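Long-range contacts in T cell receptor mu chain (Monodelphis domestica, PDB 7L15), which pairs with a T cell receptor gamma chain to form the marsupial gamma-mu T cell receptor, which probably recognises antigen: residues 18-29 against 121-132; 135-144 against 205-216. All blocks are in the same frame, centred on the assembly; numbering follows the deposited sequence.

The two contacts lie in series along the chain, one in the V-set and one in the C1-set immunoglobulin domain, with centres about 32 Å apart; strand 124-129 of contact 1 is followed directly by strand 139-145 of contact 2. Both are partly buried, and in both two strands run roughly parallel, yet the chemistry differs. Contact 1 is an in-sheet pairing, built on backbone hydrogen bonds and a glutamate that reaches the adjoining loop. Contact 2 joins strands of two facing sheets, so apolar side chains do most of the work: valine, proline and isoleucine at its centre, with histidines nearer its two ends.

Contact 1. Residues 18-29 against 121-132; sequences LTESGGGTYQAG and GLGTRVIVEPRP
With CG beside the backbone N (chi1 -51°) and a bend at the next bond (chi2 85°), Glu20 folds its carboxylate toward Gly123, whose N gives a weak hydrogen bond to Glu20 OE1 at 2.8 Å. The main part of the contact is the parallel pairing of the A' strand (24-27) with the G strand, a hallmark of V-type immunoglobulin domains, after the first strand crosses over from strand 32-39; the Gly121-Leu122-Gly123 loop belongs to the J-segment Phe-Gly-X-Gly motif. Glu20 OE2 takes a second bond, from Cys105 N, so the carboxylate ties strand 17-27 both to this loop and to strand 101-109. A water sits between the main chains beside it, within hydrogen-bonding distance of Glu20 O and Gly123 O.

Beyond Gly22 the chain shifts over, and residues 24-27 run alongside 126-129. Ile127 N bonds Gly24 O, and Tyr26 N reaches Ile127 O at 2.7 Å. Glu129 N to Tyr26 O and Ala28 N to Glu129 O continue the series. At the shift, Thr124 OG1, anti to its own N (chi1 -177°), lies 3.1 Å from Gly23 N.

Side chains alternate between the faces. Thr25 and Gln27 share one with Ile127 and Glu129, where the methyl CG2 of Thr25 meets the carboxylate carbon CD of Glu129 at 3.5 Å, the two side chains at about a right angle. On the other, Tyr26 comes obliquely to Val126, CD1 to CG1 4.2 Å. Its hydroxyl turns back along its own strand, OH donating to Gly22 O at 2.5 Å, a short bond met in the plane of the ring at its edge, which helps fix the ring's orientation. At the far end Arg131 spreads its guanidinium so that Ala28 O stands over the centre of one face, 3.6 Å above the plane.

Contact 2. Residues 135-144 against 205-216; sequences PLSPSVFLVR and VKHLGKEIHMSH
In one of its two modelled conformers, the imidazole of His216 carries Leu142 over one face, with CB 4.2 Å from the ring centroid and 19° off its normal, a CH-pi contact. At the edge of the same ring Arg144 NH1 lies near the plane, 3.6 Å from His216 ND1, and the guanidinium is turned only 19° from the imidazole. At the other end, His207 takes Leu208 CG over one face and a water in its plane at ND1; this water also bonds Ser137 OG and His207 O. His207 NE2 is hydrogen-bonded to Pro158 O, which helps fix the ring's rotation, while CE1 comes to 3.1 Å from Leu136 O and Pro138 CD approaches obliquely.

Between the histidines the contact is mainly apolar. With CG1 anti to the backbone N (chi1 179°), Val140 turns CG2 to lie beside that N, and it meets Ile212 CG2 at 3.6 Å and Val205 CG2 at 3.7 Å. Met214 extends across to strand 139-144, where its CE touches Leu142 CB at 3.5 Å and its SD accepts a weak hydrogen bond from Leu142 N. Val140 also touches Cys151, and Leu142 touches Cys203, the two halves of the domain's disulfide. Strand 139-145 thus faces the hairpin of 201-207 and 210-216, its edge-strand side chains closing one flank of the C1-set immunoglobulin beta sandwich.

Contact 1. Residues 18-29 against 121-132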
loop_
_atom_site.group_PDB
_atom_site.type_symbol
_atom_site.label_atom_id
_atom_site.label_comp_id
_atom_site.label_asym_id
_atom_site.label_seq_id
_atom_site.Cartn_x
_atom_site.Cartn_y
_atom_site.Cartn_z
ATOM N N LEU A 18 -16.178 13.812 -13.487
ATOM C CA LEU A 18 -15.952 12.393 -13.747
ATOM C C LEU A 18 -16.476 11.626 -12.548
ATOM O O LEU A 18 -16.157 11.979 -11.408
ATOM C CB LEU A 18 -14.457 12.074 -13.956
ATOM C CG LEU A 18 -13.601 12.976 -14.868
ATOM C CD1 LEU A 18 -12.127 12.791 -14.555
ATOM C CD2 LEU A 18 -13.850 12.654 -16.317
ATOM N N THR A 19 -17.255 10.580 -12.802
ATOM C CA THR A 19 -17.859 9.780 -11.744
ATOM C C THR A 19 -17.710 8.318 -12.124
ATOM O O THR A 19 -18.308 7.871 -13.113
ATOM C CB THR A 19 -19.336 10.142 -11.554
ATOM O OG1 THR A 19 -19.424 11.530 -11.264
ATOM C CG2 THR A 19 -19.933 9.375 -10.406
ATOM N N GLU A 20 -16.909 7.582 -11.351
ATOM C CA GLU A 20 -16.664 6.173 -11.620
ATOM C C GLU A 20 -17.684 5.313 -10.891
ATOM O O GLU A 20 -18.082 5.611 -9.758
ATOM C CB GLU A 20 -15.246 5.762 -11.203
ATOM C CG GLU A 20 -14.143 6.665 -11.742
ATOM C CD GLU A 20 -13.883 7.889 -10.876
ATOM O OE1 GLU A 20 -14.787 8.288 -10.098
ATOM O OE2 GLU A 20 -12.755 8.427 -10.955
ATOM N N SER A 21 -18.104 4.237 -11.548
ATOM C CA SER A 21 -18.993 3.271 -10.932
ATOM C C SER A 21 -18.573 1.875 -11.383
ATOM O O SER A 21 -17.789 1.715 -12.319
ATOM C CB SER A 21 -20.445 3.581 -11.288
ATOM O OG SER A 21 -20.610 3.567 -12.694
ATOM N N GLY A 22 -19.101 0.858 -10.700
ATOM C CA GLY A 22 -18.758 -0.528 -10.948
ATOM C C GLY A 22 -17.899 -1.183 -9.880
ATOM O O GLY A 22 -17.600 -2.379 -9.999
ATOM N N GLY A 23 -17.486 -0.453 -8.846
ATOM C CA GLY A 23 -16.633 -1.039 -7.828
ATOM C C GLY A 23 -17.381 -2.043 -6.967
ATOM O O GLY A 23 -18.595 -2.206 -7.068
ATOM N N GLY A 24 -16.628 -2.738 -6.115
ATOM C CA GLY A 24 -17.196 -3.686 -5.177
ATOM C C GLY A 24 -16.214 -4.814 -4.907
ATOM O O GLY A 24 -15.013 -4.679 -5.120
ATOM N N THR A 25 -16.741 -5.933 -4.437
ATOM C CA THR A 25 -15.905 -7.092 -4.131
ATOM C C THR A 25 -16.036 -8.113 -5.246
ATOM O O THR A 25 -17.147 -8.480 -5.627
ATOM C CB THR A 25 -16.290 -7.707 -2.796
ATOM O OG1 THR A 25 -16.103 -6.728 -1.783
ATOM C CG2 THR A 25 -15.414 -8.934 -2.473
ATOM N N TYR A 26 -14.903 -8.509 -5.810
ATOM C CA TYR A 26 -14.864 -9.428 -6.931
ATOM C C TYR A 26 -14.093 -10.677 -6.534
ATOM O O TYR A 26 -13.232 -10.645 -5.651
ATOM C CB TYR A 26 -14.209 -8.780 -8.160
ATOM C CG TYR A 26 -15.062 -7.709 -8.830
ATOM C CD1 TYR A 26 -15.149 -6.413 -8.299
ATOM C CD2 TYR A 26 -15.750 -7.981 -10.013
ATOM C CE1 TYR A 26 -15.925 -5.430 -8.915
ATOM C CE2 TYR A 26 -16.523 -7.014 -10.624
ATOM C CZ TYR A 26 -16.611 -5.744 -10.073
ATOM O OH TYR A 26 -17.384 -4.805 -10.704
ATOM N N GLN A 27 -14.403 -11.779 -7.193
ATOM C CA GLN A 27 -13.644 -13.007 -7.029
ATOM C C GLN A 27 -12.523 -13.033 -8.052
ATOM O O GLN A 27 -12.714 -12.624 -9.205
ATOM C CB GLN A 27 -14.536 -14.239 -7.213
ATOM C CG GLN A 27 -15.676 -14.336 -6.210
ATOM C CD GLN A 27 -16.618 -15.487 -6.519
ATOM O OE1 GLN A 27 -16.354 -16.317 -7.401
ATOM N NE2 GLN A 27 -17.727 -15.539 -5.800
ATOM N N ALA A 28 -11.363 -13.530 -7.625
ATOM C CA ALA A 28 -10.247 -13.735 -8.531
ATOM C C ALA A 28 -10.676 -14.571 -9.733
ATOM O O ALA A 28 -11.507 -15.478 -9.619
ATOM C CB ALA A 28 -9.087 -14.416 -7.792
ATOM N N GLY A 29 -10.102 -14.254 -10.893
ATOM C CA GLY A 29 -10.498 -14.865 -12.146
ATOM C C GLY A 29 -11.631 -14.163 -12.859
ATOM O O GLY A 29 -11.800 -14.354 -14.073
ATOM N N GLY A 121 -11.454 11.787 -10.729
ATOM C CA GLY A 121 -12.691 11.676 -9.984
ATOM C C GLY A 121 -12.450 11.063 -8.616
ATOM O O GLY A 121 -11.321 10.780 -8.216
ATOM N N LEU A 122 -13.549 10.846 -7.888
ATOM C CA LEU A 122 -13.444 10.226 -6.573
ATOM C C LEU A 122 -12.946 8.796 -6.661
ATOM O O LEU A 122 -12.360 8.289 -5.697
ATOM C CB LEU A 122 -14.794 10.265 -5.853
ATOM C CG LEU A 122 -15.221 11.699 -5.521
ATOM C CD1 LEU A 122 -16.693 11.768 -5.181
ATOM C CD2 LEU A 122 -14.382 12.221 -4.364
ATOM N N GLY A 123 -13.151 8.140 -7.795
ATOM C CA GLY A 123 -12.732 6.770 -7.935
ATOM C C GLY A 123 -13.774 5.829 -7.379
ATOM O O GLY A 123 -14.803 6.231 -6.827
ATOM N N THR A 124 -13.502 4.539 -7.546
ATOM C CA THR A 124 -14.397 3.513 -7.043
ATOM C C THR A 124 -13.535 2.377 -6.522
ATOM O O THR A 124 -12.489 2.068 -7.097
ATOM C CB THR A 124 -15.394 3.048 -8.126
ATOM O OG1 THR A 124 -16.293 2.087 -7.566
ATOM C CG2 THR A 124 -14.671 2.423 -9.329
ATOM N N ARG A 125 -13.963 1.779 -5.420
ATOM C CA ARG A 125 -13.140 0.831 -4.688
ATOM C C ARG A 125 -13.346 -0.588 -5.190
ATOM O O ARG A 125 -14.475 -1.077 -5.243
ATOM C CB ARG A 125 -13.460 0.866 -3.200
ATOM C CG ARG A 125 -12.433 0.074 -2.416
ATOM C CD ARG A 125 -12.812 -0.197 -0.982
ATOM N NE ARG A 125 -11.713 -0.916 -0.343
ATOM C CZ ARG A 125 -11.727 -1.361 0.906
ATOM N NH1 ARG A 125 -12.799 -1.153 1.661
ATOM N NH2 ARG A 125 -10.669 -2.010 1.396
ATOM N N VAL A 126 -12.258 -1.275 -5.498
ATOM C CA VAL A 126 -12.338 -2.668 -5.918
ATOM C C VAL A 126 -11.597 -3.530 -4.916
ATOM O O VAL A 126 -10.428 -3.270 -4.603
ATOM C CB VAL A 126 -11.778 -2.866 -7.334
ATOM C CG1 VAL A 126 -11.600 -4.352 -7.632
ATOM C CG2 VAL A 126 -12.689 -2.175 -8.337
ATOM N N ILE A 127 -12.278 -4.560 -4.427
ATOM C CA ILE A 127 -11.695 -5.557 -3.532
ATOM C C ILE A 127 -11.734 -6.899 -4.249
ATOM O O ILE A 127 -12.812 -7.389 -4.597
ATOM C CB ILE A 127 -12.447 -5.643 -2.194
ATOM C CG1 ILE A 127 -12.362 -4.321 -1.434
ATOM C CG2 ILE A 127 -11.872 -6.753 -1.323
ATOM C CD1 ILE A 127 -13.428 -4.205 -0.363
ATOM N N VAL A 128 -10.570 -7.491 -4.474
ATOM C CA VAL A 128 -10.494 -8.813 -5.070
ATOM C C VAL A 128 -10.249 -9.805 -3.945
ATOM O O VAL A 128 -9.380 -9.595 -3.088
ATOM C CB VAL A 128 -9.391 -8.890 -6.138
ATOM C CG1 VAL A 128 -9.393 -10.283 -6.811
ATOM C CG2 VAL A 128 -9.610 -7.798 -7.207
ATOM N N GLU A 129 -11.026 -10.867 -3.922
ATOM C CA GLU A 129 -10.862 -11.896 -2.911
ATOM C C GLU A 129 -10.739 -13.236 -3.611
ATOM O O GLU A 129 -11.078 -13.354 -4.791
ATOM C CB GLU A 129 -12.027 -11.888 -1.917
ATOM C CG GLU A 129 -13.339 -12.305 -2.502
ATOM C CD GLU A 129 -14.475 -12.135 -1.504
ATOM O OE1 GLU A 129 -15.629 -12.452 -1.879
ATOM O OE2 GLU A 129 -14.201 -11.681 -0.356
ATOM N N PRO A 130 -10.191 -14.242 -2.938
ATOM C CA PRO A 130 -9.997 -15.535 -3.597
ATOM C C PRO A 130 -11.313 -16.138 -4.058
ATOM O O PRO A 130 -12.373 -15.919 -3.464
ATOM C CB PRO A 130 -9.342 -16.403 -2.515
ATOM C CG PRO A 130 -9.232 -15.544 -1.287
ATOM C CD PRO A 130 -9.422 -14.133 -1.688
ATOM N N ARG A 131 -11.243 -16.890 -5.145
ATOM C CA ARG A 131 -12.440 -17.557 -5.608
ATOM C C ARG A 131 -12.747 -18.720 -4.667
ATOM O O ARG A 131 -11.825 -19.367 -4.160
ATOM C CB ARG A 131 -12.299 -18.017 -7.058
ATOM C CG ARG A 131 -11.796 -19.392 -7.269
ATOM C CD ARG A 131 -10.552 -19.352 -8.136
ATOM N NE ARG A 131 -10.853 -19.154 -9.549
ATOM C CZ ARG A 131 -10.003 -18.607 -10.413
ATOM N NH1 ARG A 131 -8.817 -18.182 -9.994
ATOM N NH2 ARG A 131 -10.343 -18.468 -11.692
ATOM N N PRO A 132 -14.022 -18.959 -4.357
ATOM C CA PRO A 132 -14.363 -20.043 -3.437
ATOM C C PRO A 132 -13.882 -21.385 -3.963
ATOM O O PRO A 132 -13.743 -21.605 -5.171
ATOM C CB PRO A 132 -15.892 -19.973 -3.364
ATOM C CG PRO A 132 -16.207 -18.531 -3.674
ATOM C CD PRO A 132 -15.214 -18.197 -4.759
HETATM O O HOH W 1 -17.157 7.233 -7.925
#

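Contact 2. Residues 135-144 against 205-216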
loop_
_atom_site.group_PDB
_atom_site.type_symbol
_atom_site.label_atom_id
_atom_site.label_comp_id
_atom_site.label_asym_id
_atom_site.label_seq_id
_atom_site.Cartn_x
_atom_site.Cartn_y
_atom_site.Cartn_z
ATOM N N PRO A 135 -13.783 -26.343 1.271
ATOM C CA PRO A 135 -13.354 -25.977 2.628
ATOM C C PRO A 135 -12.061 -26.680 2.995
ATOM O O PRO A 135 -11.809 -27.806 2.580
ATOM C CB PRO A 135 -14.514 -26.461 3.503
ATOM C CG PRO A 135 -15.134 -27.580 2.690
ATOM C CD PRO A 135 -15.068 -27.067 1.277
ATOM N N LEU A 136 -11.232 -25.991 3.775
ATOM C CA LEU A 136 -9.888 -26.458 4.084
ATOM C C LEU A 136 -9.591 -26.137 5.543
ATOM O O LEU A 136 -9.537 -24.963 5.923
ATOM C CB LEU A 136 -8.865 -25.786 3.156
ATOM C CG LEU A 136 -7.435 -26.312 3.118
ATOM C CD1 LEU A 136 -7.439 -27.768 2.691
ATOM C CD2 LEU A 136 -6.563 -25.491 2.169
ATOM N N SER A 137 -9.435 -27.161 6.365
ATOM C CA SER A 137 -9.116 -26.923 7.768
ATOM C C SER A 137 -7.662 -26.480 7.898
ATOM O O SER A 137 -6.801 -26.990 7.183
ATOM C CB SER A 137 -9.328 -28.183 8.598
ATOM O OG SER A 137 -10.680 -28.586 8.567
ATOM N N PRO A 138 -7.365 -25.545 8.796
ATOM C CA PRO A 138 -5.978 -25.113 8.984
ATOM C C PRO A 138 -5.179 -26.101 9.814
ATOM O O PRO A 138 -5.725 -26.949 10.530
ATOM C CB PRO A 138 -6.125 -23.790 9.739
ATOM C CG PRO A 138 -7.388 -23.977 10.551
ATOM C CD PRO A 138 -8.305 -24.753 9.614
ATOM N N SER A 139 -3.860 -25.975 9.698
ATOM C CA SER A 139 -2.934 -26.530 10.674
ATOM C C SER A 139 -2.491 -25.412 11.611
ATOM O O SER A 139 -2.582 -24.229 11.274
ATOM C CB SER A 139 -1.721 -27.171 9.989
ATOM O OG SER A 139 -1.309 -26.398 8.875
ATOM N N VAL A 140 -2.042 -25.794 12.810
ATOM C CA VAL A 140 -1.777 -24.834 13.874
ATOM C C VAL A 140 -0.396 -25.099 14.463
ATOM O O VAL A 140 -0.096 -26.223 14.873
ATOM C CB VAL A 140 -2.863 -24.897 14.967
ATOM C CG1 VAL A 140 -2.565 -23.919 16.075
ATOM C CG2 VAL A 140 -4.235 -24.612 14.355
ATOM N N PHE A 141 0.432 -24.057 14.532
ATOM C CA PHE A 141 1.786 -24.177 15.053
ATOM C C PHE A 141 2.038 -23.082 16.066
ATOM O O PHE A 141 1.717 -21.918 15.809
ATOM C CB PHE A 141 2.809 -24.086 13.923
ATOM C CG PHE A 141 2.506 -25.006 12.791
ATOM C CD1 PHE A 141 2.886 -26.343 12.849
ATOM C CD2 PHE A 141 1.818 -24.555 11.683
ATOM C CE1 PHE A 141 2.576 -27.220 11.797
ATOM C CE2 PHE A 141 1.521 -25.422 10.622
ATOM C CZ PHE A 141 1.904 -26.755 10.682
ATOM N N LEU A 142 2.628 -23.454 17.204
ATOM C CA LEU A 142 3.074 -22.487 18.198
ATOM C C LEU A 142 4.536 -22.142 17.960
ATOM O O LEU A 142 5.354 -23.023 17.679
ATOM C CB LEU A 142 2.904 -23.038 19.614
ATOM C CG LEU A 142 1.522 -23.031 20.257
ATOM C CD1 LEU A 142 1.565 -23.851 21.540
ATOM C CD2 LEU A 142 1.120 -21.603 20.549
ATOM N N VAL A 143 4.860 -20.852 18.069
ATOM C CA VAL A 143 6.234 -20.385 17.966
ATOM C C VAL A 143 6.459 -19.372 19.072
ATOM O O VAL A 143 5.562 -18.595 19.415
ATOM C CB VAL A 143 6.557 -19.745 16.595
ATOM C CG1 VAL A 143 8.077 -19.619 16.426
ATOM C CG2 VAL A 143 5.921 -20.535 15.452
ATOM N N ARG A 144 7.676 -19.357 19.602
ATOM C CA ARG A 144 8.033 -18.533 20.747
ATOM C C ARG A 144 9.293 -17.729 20.463
ATOM O O ARG A 144 10.174 -18.161 19.721
ATOM C CB ARG A 144 8.267 -19.383 21.994
ATOM C CG ARG A 144 7.274 -19.149 23.086
ATOM C CD ARG A 144 7.764 -19.777 24.374
ATOM N NE ARG A 144 6.748 -19.728 25.417
ATOM C CZ ARG A 144 5.889 -20.711 25.665
ATOM N NH1 ARG A 144 5.920 -21.826 24.946
ATOM N NH2 ARG A 144 4.998 -20.576 26.635
ATOM N N VAL A 205 -8.053 -23.152 17.752
ATOM C CA VAL A 205 -8.655 -22.589 16.550
ATOM C C VAL A 205 -9.962 -23.307 16.260
ATOM O O VAL A 205 -10.027 -24.541 16.310
ATOM C CB VAL A 205 -7.697 -22.700 15.347
ATOM C CG1 VAL A 205 -8.372 -22.211 14.069
ATOM C CG2 VAL A 205 -6.422 -21.910 15.623
ATOM N N LYS A 206 -10.996 -22.537 15.950
ATOM C CA LYS A 206 -12.293 -23.072 15.566
ATOM C C LYS A 206 -12.561 -22.644 14.133
ATOM O O LYS A 206 -12.461 -21.458 13.803
ATOM C CB LYS A 206 -13.397 -22.586 16.509
ATOM C CG LYS A 206 -13.548 -23.447 17.758
ATOM C CD LYS A 206 -14.202 -22.676 18.892
ATOM C CE LYS A 206 -14.759 -23.607 19.965
ATOM N NZ LYS A 206 -16.157 -23.234 20.370
ATOM N N HIS A 207 -12.866 -23.610 13.280
ATOM C CA HIS A 207 -13.023 -23.335 11.863
ATOM C C HIS A 207 -14.015 -24.354 11.333
ATOM O O HIS A 207 -13.792 -25.560 11.481
ATOM C CB HIS A 207 -11.670 -23.417 11.144
ATOM C CG HIS A 207 -11.747 -23.132 9.677
ATOM N ND1 HIS A 207 -11.741 -24.130 8.727
ATOM C CD2 HIS A 207 -11.839 -21.962 8.997
ATOM C CE1 HIS A 207 -11.837 -23.586 7.523
ATOM N NE2 HIS A 207 -11.894 -22.271 7.660
ATOM N N LEU A 208 -15.134 -23.862 10.791
ATOM C CA LEU A 208 -16.218 -24.705 10.262
ATOM C C LEU A 208 -16.684 -25.713 11.298
ATOM O O LEU A 208 -16.930 -26.878 10.991
ATOM C CB LEU A 208 -15.792 -25.421 8.976
ATOM C CG LEU A 208 -15.400 -24.456 7.862
ATOM C CD1 LEU A 208 -14.914 -25.229 6.675
ATOM C CD2 LEU A 208 -16.568 -23.551 7.483
ATOM N N GLY A 209 -16.788 -25.266 12.543
ATOM C CA GLY A 209 -17.241 -26.145 13.600
ATOM C C GLY A 209 -16.272 -27.226 14.024
ATOM O O GLY A 209 -16.643 -28.059 14.858
ATOM N N LYS A 210 -15.058 -27.262 13.469
ATOM C CA LYS A 210 -14.009 -28.165 13.930
ATOM C C LYS A 210 -13.031 -27.387 14.800
ATOM O O LYS A 210 -12.801 -26.196 14.586
ATOM C CB LYS A 210 -13.261 -28.802 12.753
ATOM N N GLU A 211 -12.460 -28.065 15.788
ATOM C CA GLU A 211 -11.491 -27.457 16.689
ATOM C C GLU A 211 -10.116 -28.039 16.403
ATOM O O GLU A 211 -9.960 -29.260 16.314
ATOM C CB GLU A 211 -11.884 -27.679 18.148
ATOM C CG GLU A 211 -11.205 -26.742 19.152
ATOM C CD GLU A 211 -9.803 -27.207 19.546
ATOM O OE1 GLU A 211 -8.971 -26.344 19.895
ATOM O OE2 GLU A 211 -9.534 -28.435 19.509
ATOM N N ILE A 212 -9.134 -27.159 16.221
ATOM C CA ILE A 212 -7.744 -27.534 15.983
ATOM C C ILE A 212 -6.905 -26.779 16.997
ATOM O O ILE A 212 -7.244 -25.656 17.385
ATOM C CB ILE A 212 -7.263 -27.219 14.549
ATOM C CG1 ILE A 212 -8.262 -27.706 13.494
ATOM C CG2 ILE A 212 -5.891 -27.832 14.301
ATOM C CD1 ILE A 212 -9.275 -26.657 13.093
ATOM N N HIS A 213 -5.808 -27.396 17.432
ATOM C CA HIS A 213 -5.019 -26.789 18.495
ATOM C C HIS A 213 -3.619 -27.387 18.537
ATOM O O HIS A 213 -3.384 -28.505 18.071
ATOM C CB HIS A 213 -5.701 -26.966 19.857
ATOM C CG HIS A 213 -5.683 -28.375 20.361
ATOM N ND1 HIS A 213 -6.709 -29.264 20.118
ATOM C CD2 HIS A 213 -4.770 -29.048 21.100
ATOM C CE1 HIS A 213 -6.425 -30.426 20.681
ATOM N NE2 HIS A 213 -5.256 -30.319 21.283
ATOM N N MET A 214 -2.699 -26.613 19.118
ATOM C CA MET A 214 -1.384 -27.057 19.561
ATOM C C MET A 214 -1.132 -26.499 20.960
ATOM O O MET A 214 -1.546 -25.378 21.272
ATOM C CB MET A 214 -0.270 -26.600 18.601
ATOM C CG MET A 214 1.140 -27.038 19.038
ATOM S SD MET A 214 2.350 -27.028 17.682
ATOM C CE MET A 214 3.769 -26.223 18.405
ATOM N N SER A 215 -0.462 -27.273 21.808
ATOM C CA SER A 215 -0.083 -26.788 23.128
ATOM C C SER A 215 1.362 -27.145 23.420
ATOM O O SER A 215 1.836 -28.220 23.050
ATOM C CB SER A 215 -0.959 -27.360 24.272
ATOM O OG SER A 215 -2.056 -28.134 23.824
ATOM N N HIS A 216 2.053 -26.237 24.091
ATOM C CA HIS A 216 3.351 -26.522 24.682
ATOM C C HIS A 216 3.106 -26.706 26.175
ATOM O O HIS A 216 2.817 -25.736 26.883
ATOM C CB HIS A 216 4.344 -25.396 24.399
ATOM C CG HIS A 216 4.940 -25.443 23.025
ATOM N ND1 HIS A 216 5.687 -24.407 22.503
ATOM C CD2 HIS A 216 4.905 -26.403 22.068
ATOM C CE1 HIS A 216 6.088 -24.728 21.285
ATOM N NE2 HIS A 216 5.632 -25.935 21.000
HETATM O O HOH W 2 -12.173 -26.727 9.570
#